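Local coordinates for Tol-Pal system protein TolB (Acinetobacter baumannii, PDB 7MX5), which probably acts in the periplasm as part of the Tol-Pal system, which supports outer-membrane invagination during cell division and helps maintain outer-membrane integrity, at residues 195-200 against 204-209; 27-32 against 44-49. One frame throughout, in Å; residues are numbered along the deposited sequence.

Interaction 1. Residues 195-200 against 204-209; sequences AIYLQD and GTREVI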
loop_
_atom_site.group_PDB
_atom_site.type_symbol
_atom_site.label_atom_id
_atom_site.label_comp_id
_atom_site.label_asym_id
_atom_site.label_seq_id
_atom_site.Cartn_x
_atom_site.Cartn_y
_atom_site.Cartn_z
ATOM N N ALA A 195 15.813 17.064 -7.474
ATOM C CA ALA A 195 16.112 17.205 -6.058
ATOM C C ALA A 195 15.203 16.284 -5.260
ATOM O O ALA A 195 13.999 16.214 -5.518
ATOM C CB ALA A 195 15.933 18.654 -5.590
ATOM N N ILE A 196 15.787 15.582 -4.295
ATOM C CA ILE A 196 15.026 14.746 -3.376
ATOM C C ILE A 196 14.636 15.596 -2.175
ATOM O O ILE A 196 15.501 16.065 -1.426
ATOM C CB ILE A 196 15.829 13.510 -2.944
ATOM C CG1 ILE A 196 15.938 12.513 -4.100
ATOM C CG2 ILE A 196 15.182 12.852 -1.734
ATOM C CD1 ILE A 196 16.790 11.303 -3.784
ATOM N N TYR A 197 13.338 15.807 -1.997
ATOM C CA TYR A 197 12.815 16.586 -0.887
ATOM C C TYR A 197 12.315 15.656 0.212
ATOM O O TYR A 197 11.952 14.507 -0.043
ATOM C CB TYR A 197 11.679 17.499 -1.349
ATOM C CG TYR A 197 12.113 18.609 -2.282
ATOM C CD1 TYR A 197 12.199 18.398 -3.652
ATOM C CD2 TYR A 197 12.427 19.870 -1.794
ATOM C CE1 TYR A 197 12.590 19.411 -4.509
ATOM C CE2 TYR A 197 12.812 20.890 -2.644
ATOM C CZ TYR A 197 12.897 20.654 -4.000
ATOM O OH TYR A 197 13.287 21.666 -4.847
ATOM N N LEU A 198 12.309 16.164 1.443
ATOM C CA LEU A 198 11.766 15.449 2.594
ATOM C C LEU A 198 10.719 16.344 3.244
ATOM O O LEU A 198 11.055 17.395 3.797
ATOM C CB LEU A 198 12.864 15.072 3.586
ATOM C CG LEU A 198 12.449 14.062 4.658
ATOM C CD1 LEU A 198 11.760 12.859 4.027
ATOM C CD2 LEU A 198 13.649 13.625 5.483
ATOM N N GLN A 199 9.459 15.924 3.185
ATOM C CA GLN A 199 8.329 16.763 3.564
ATOM C C GLN A 199 7.723 16.262 4.870
ATOM O O GLN A 199 7.257 15.120 4.946
ATOM C CB GLN A 199 7.276 16.778 2.456
ATOM C CG GLN A 199 6.150 17.768 2.686
ATOM C CD GLN A 199 5.705 18.440 1.403
ATOM O OE1 GLN A 199 6.450 18.495 0.425
ATOM N NE2 GLN A 199 4.483 18.963 1.401
ATOM N N ASP A 200 7.725 17.121 5.886
ATOM C CA ASP A 200 7.047 16.822 7.141
ATOM C C ASP A 200 5.540 16.930 6.934
ATOM O O ASP A 200 5.027 18.008 6.625
ATOM C CB ASP A 200 7.519 17.784 8.230
ATOM C CG ASP A 200 7.019 17.407 9.616
ATOM O OD1 ASP A 200 5.801 17.194 9.789
ATOM O OD2 ASP A 200 7.854 17.327 10.542
ATOM N N GLY A 204 3.992 20.474 7.557
ATOM C CA GLY A 204 4.010 20.825 6.150
ATOM C C GLY A 204 5.414 20.952 5.594
ATOM O O GLY A 204 5.698 20.477 4.491
ATOM N N THR A 205 6.300 21.564 6.385
ATOM C CA THR A 205 7.626 21.979 5.940
ATOM C C THR A 205 8.378 20.864 5.217
ATOM O O THR A 205 8.209 19.676 5.512
ATOM C CB THR A 205 8.445 22.450 7.142
ATOM O OG1 THR A 205 8.627 21.354 8.047
ATOM C CG2 THR A 205 7.730 23.583 7.862
ATOM N N ARG A 206 9.228 21.264 4.274
ATOM C CA ARG A 206 10.081 20.362 3.507
ATOM C C ARG A 206 11.541 20.780 3.663
ATOM O O ARG A 206 11.861 21.791 4.295
ATOM C CB ARG A 206 9.694 20.354 2.024
ATOM C CG ARG A 206 10.249 21.538 1.246
ATOM C CD ARG A 206 9.417 21.875 0.023
ATOM N NE ARG A 206 9.550 20.934 -1.079
ATOM C CZ ARG A 206 9.444 21.275 -2.356
ATOM N NH1 ARG A 206 9.213 22.527 -2.720
ATOM N NH2 ARG A 206 9.573 20.339 -3.291
ATOM N N GLU A 207 12.432 19.990 3.066
ATOM C CA GLU A 207 13.855 20.295 3.042
ATOM C C GLU A 207 14.508 19.484 1.932
ATOM O O GLU A 207 14.090 18.360 1.641
ATOM C CB GLU A 207 14.523 19.997 4.388
ATOM C CG GLU A 207 14.436 18.542 4.817
ATOM C CD GLU A 207 15.460 18.184 5.874
ATOM O OE1 GLU A 207 16.600 18.689 5.797
ATOM O OE2 GLU A 207 15.126 17.394 6.782
ATOM N N VAL A 208 15.531 20.066 1.316
ATOM C CA VAL A 208 16.246 19.397 0.234
ATOM C C VAL A 208 17.212 18.387 0.836
ATOM O O VAL A 208 18.126 18.750 1.584
ATOM C CB VAL A 208 16.988 20.403 -0.654
ATOM C CG1 VAL A 208 17.984 19.680 -1.548
ATOM C CG2 VAL A 208 16.002 21.174 -1.494
ATOM N N ILE A 209 17.011 17.113 0.508
ATOM C CA ILE A 209 17.932 16.078 0.958
ATOM C C ILE A 209 19.183 16.067 0.089
ATOM O O ILE A 209 20.309 16.150 0.595
ATOM C CB ILE A 209 17.227 14.710 0.967
ATOM C CG1 ILE A 209 16.257 14.617 2.148
ATOM C CG2 ILE A 209 18.240 13.605 1.046
ATOM C CD1 ILE A 209 16.917 14.804 3.496
HETATM O O HOH W 1 11.222 18.666 6.712
#
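The guanidinium of R206 lies over one face of the Y197 ring, the two planes tilted by 27°, with R206 CZ 3.6 Å from the ring centroid in a cation-pi stack. R206 NH2 sits above the ring centre, and R206 NE lies over the rim, 3.1 Å from Y197 CD2. V208 CG2 meets the same ring obliquely, 3.4 Å from Y197 CE2. The bend in the arginine chain at chi3 (-73°) turns the guanidinium flat onto the tyrosine, and its NH2 also forms a salt bridge with E190, so charge and aromatic face grip it together. Q199 stands on this same face of the sheet; its amide is held by Y186 and V165.

On the face that carries L198 and E207, L198 CB meets I209 CG1 at 3.7 Å, the isoleucine pointing toward the partner strand. These aliphatic groups suit an apolar layer against the next blade, where L198 touches F221 and I209 touches M228, while E207 turns its carboxylate to R248. The backbones are joined by I209 N to I196 O (2.7 Å) and L198 N to E207 O (2.8 Å). Nearer the turn, D200 N reaches T205 O at 2.6 Å. G204 has a positive phi (103°), readily adopted without a CB. This is an antiparallel beta hairpin forming the last two strands of a four-stranded beta-propeller blade.

Interaction 2. Residues 27-32 against 44-49; sequences GLYPIV and SSSKNL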
loop_
_atom_site.group_PDB
_atom_site.type_symbol
_atom_site.label_atom_id
_atom_site.label_comp_id
_atom_site.label_asym_id
_atom_site.label_seq_id
_atom_site.Cartn_x
_atom_site.Cartn_y
_atom_site.Cartn_z
ATOM N N GLY A 27 -23.866 6.936 9.616
ATOM C CA GLY A 27 -23.197 6.645 8.366
ATOM C C GLY A 27 -21.965 5.788 8.534
ATOM O O GLY A 27 -21.130 5.735 7.625
ATOM N N LEU A 28 -21.833 5.110 9.675
ATOM C CA LEU A 28 -20.629 4.360 10.008
ATOM C C LEU A 28 -20.658 2.957 9.417
ATOM O O LEU A 28 -19.704 2.532 8.756
ATOM C CB LEU A 28 -20.472 4.298 11.530
ATOM C CG LEU A 28 -19.143 3.889 12.171
ATOM C CD1 LEU A 28 -19.001 2.375 12.271
ATOM C CD2 LEU A 28 -17.981 4.486 11.410
ATOM N N TYR A 29 -21.745 2.223 9.653
ATOM C CA TYR A 29 -21.783 0.818 9.263
ATOM C C TYR A 29 -21.703 0.573 7.754
ATOM O O TYR A 29 -21.150 -0.473 7.374
ATOM C CB TYR A 29 -23.024 0.146 9.880
ATOM C CG TYR A 29 -24.308 0.226 9.077
ATOM C CD1 TYR A 29 -24.584 -0.689 8.066
ATOM C CD2 TYR A 29 -25.258 1.197 9.355
ATOM C CE1 TYR A 29 -25.759 -0.619 7.341
ATOM C CE2 TYR A 29 -26.433 1.276 8.636
ATOM C CZ TYR A 29 -26.680 0.366 7.631
ATOM O OH TYR A 29 -27.853 0.441 6.917
ATOM N N PRO A 30 -22.213 1.435 6.861
ATOM C CA PRO A 30 -21.960 1.189 5.431
ATOM C C PRO A 30 -20.484 1.215 5.078
ATOM O O PRO A 30 -20.051 0.461 4.199
ATOM C CB PRO A 30 -22.729 2.314 4.724
ATOM C CG PRO A 30 -23.689 2.830 5.710
ATOM C CD PRO A 30 -23.125 2.576 7.064
ATOM N N ILE A 31 -19.697 2.061 5.745
ATOM C CA ILE A 31 -18.254 2.063 5.530
ATOM C C ILE A 31 -17.645 0.748 5.998
ATOM O O ILE A 31 -16.767 0.181 5.334
ATOM C CB ILE A 31 -17.614 3.271 6.240
ATOM C CG1 ILE A 31 -18.069 4.577 5.588
ATOM C CG2 ILE A 31 -16.095 3.162 6.223
ATOM C CD1 ILE A 31 -17.684 5.816 6.370
ATOM N N VAL A 32 -18.104 0.237 7.144
ATOM C CA VAL A 32 -17.599 -1.037 7.645
ATOM C C VAL A 32 -17.990 -2.173 6.709
ATOM O O VAL A 32 -17.170 -3.041 6.385
ATOM C CB VAL A 32 -18.106 -1.284 9.077
ATOM C CG1 VAL A 32 -17.685 -2.664 9.562
ATOM C CG2 VAL A 32 -17.594 -0.202 10.014
ATOM N N SER A 44 -19.656 -9.210 3.035
ATOM C CA SER A 44 -20.520 -8.663 4.070
ATOM C C SER A 44 -21.789 -8.103 3.446
ATOM O O SER A 44 -21.798 -7.691 2.282
ATOM C CB SER A 44 -19.804 -7.573 4.879
ATOM O OG SER A 44 -20.666 -7.016 5.855
ATOM N N SER A 45 -22.860 -8.089 4.236
ATOM C CA SER A 45 -24.146 -7.586 3.776
ATOM C C SER A 45 -24.944 -7.080 4.969
ATOM O O SER A 45 -24.732 -7.502 6.108
ATOM C CB SER A 45 -24.935 -8.661 3.021
ATOM O OG SER A 45 -25.758 -8.080 2.026
ATOM N N SER A 46 -25.877 -6.169 4.686
ATOM C CA SER A 46 -26.698 -5.571 5.730
ATOM C C SER A 46 -28.169 -5.437 5.357
ATOM O O SER A 46 -28.958 -5.006 6.204
ATOM C CB SER A 46 -26.154 -4.183 6.107
ATOM O OG SER A 46 -26.313 -3.268 5.038
ATOM N N LYS A 47 -28.567 -5.805 4.141
ATOM C CA LYS A 47 -29.920 -5.523 3.674
ATOM C C LYS A 47 -30.854 -6.715 3.849
ATOM O O LYS A 47 -31.751 -6.687 4.697
ATOM C CB LYS A 47 -29.886 -5.086 2.208
ATOM C CG LYS A 47 -29.377 -3.668 2.008
ATOM C CD LYS A 47 -30.249 -2.664 2.745
ATOM C CE LYS A 47 -30.152 -1.281 2.125
ATOM N NZ LYS A 47 -30.105 -0.213 3.161
ATOM N N ASN A 48 -30.660 -7.765 3.048
ATOM C CA ASN A 48 -31.531 -8.943 3.084
ATOM C C ASN A 48 -31.157 -9.813 4.286
ATOM O O ASN A 48 -30.622 -10.916 4.167
ATOM C CB ASN A 48 -31.432 -9.717 1.777
ATOM C CG ASN A 48 -32.191 -9.051 0.646
ATOM O OD1 ASN A 48 -32.980 -8.132 0.869
ATOM N ND2 ASN A 48 -31.956 -9.512 -0.576
ATOM N N LEU A 49 -31.465 -9.291 5.472
ATOM C CA LEU A 49 -31.049 -9.981 6.686
ATOM C C LEU A 49 -32.102 -10.991 7.130
ATOM O O LEU A 49 -33.303 -10.724 7.027
ATOM C CB LEU A 49 -30.790 -8.986 7.811
ATOM C CG LEU A 49 -29.317 -8.884 8.200
ATOM C CD1 LEU A 49 -28.534 -8.252 7.076
ATOM C CD2 LEU A 49 -29.156 -8.086 9.478
#
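Y29 and S46 make the main touch, the tyrosine presenting a ring edge to the serine hydroxyl: Y29 CE1 lies 3.6 Å from S46 OG, which sits close to the ring plane, and 3.8 Å from S46 CB. A chi1 of 88° sets Y29 CG between the backbone N and the carbonyl carbon, and the ring reaches across from the first turn of helix 29-37 to the chain that follows strand 43-45. P30 CD stands 3.3 Å above one face of the Y29 ring, toward the rim; the rigid proline suits the start of a helix. I19 of strand 16-19 touches both Y29 and S46.

K47 brings its ammonium to the phenol end, with K47 NZ 4.4 Å from Y29 OH, a loose approach and not a bond. A long, flexible lysine suits this exposed place, where its charged end can stay at the surface.

S46 is small enough to be buried beside the aromatic edge. No hydrogen bond joins the two segments, so their direct contact rests on van der Waals packing; a polar tie comes from E33, one helical turn beyond Y29, which bonds the S46 hydroxyl.

Interactions 1 and 2 belong to different parts of the chain and do not touch: their centres are about 41 Å apart and their nearest atoms about 26 Å. Interaction 2 comes earlier in the sequence, and the two contacts flank the middle of the molecule. Interaction 1 is local, with three residues between its segments, and pairs neighbouring strands of the propeller through a ladder of backbone bonds. Interaction 2 spans eleven residues within a beta-alpha-beta unit of the amino-terminal domain and is far smaller, burying 105 Å² against 648 Å². Together they contrast two kinds of closure: backbone pairing within one sheet, and side-chain packing between a helix and a loop.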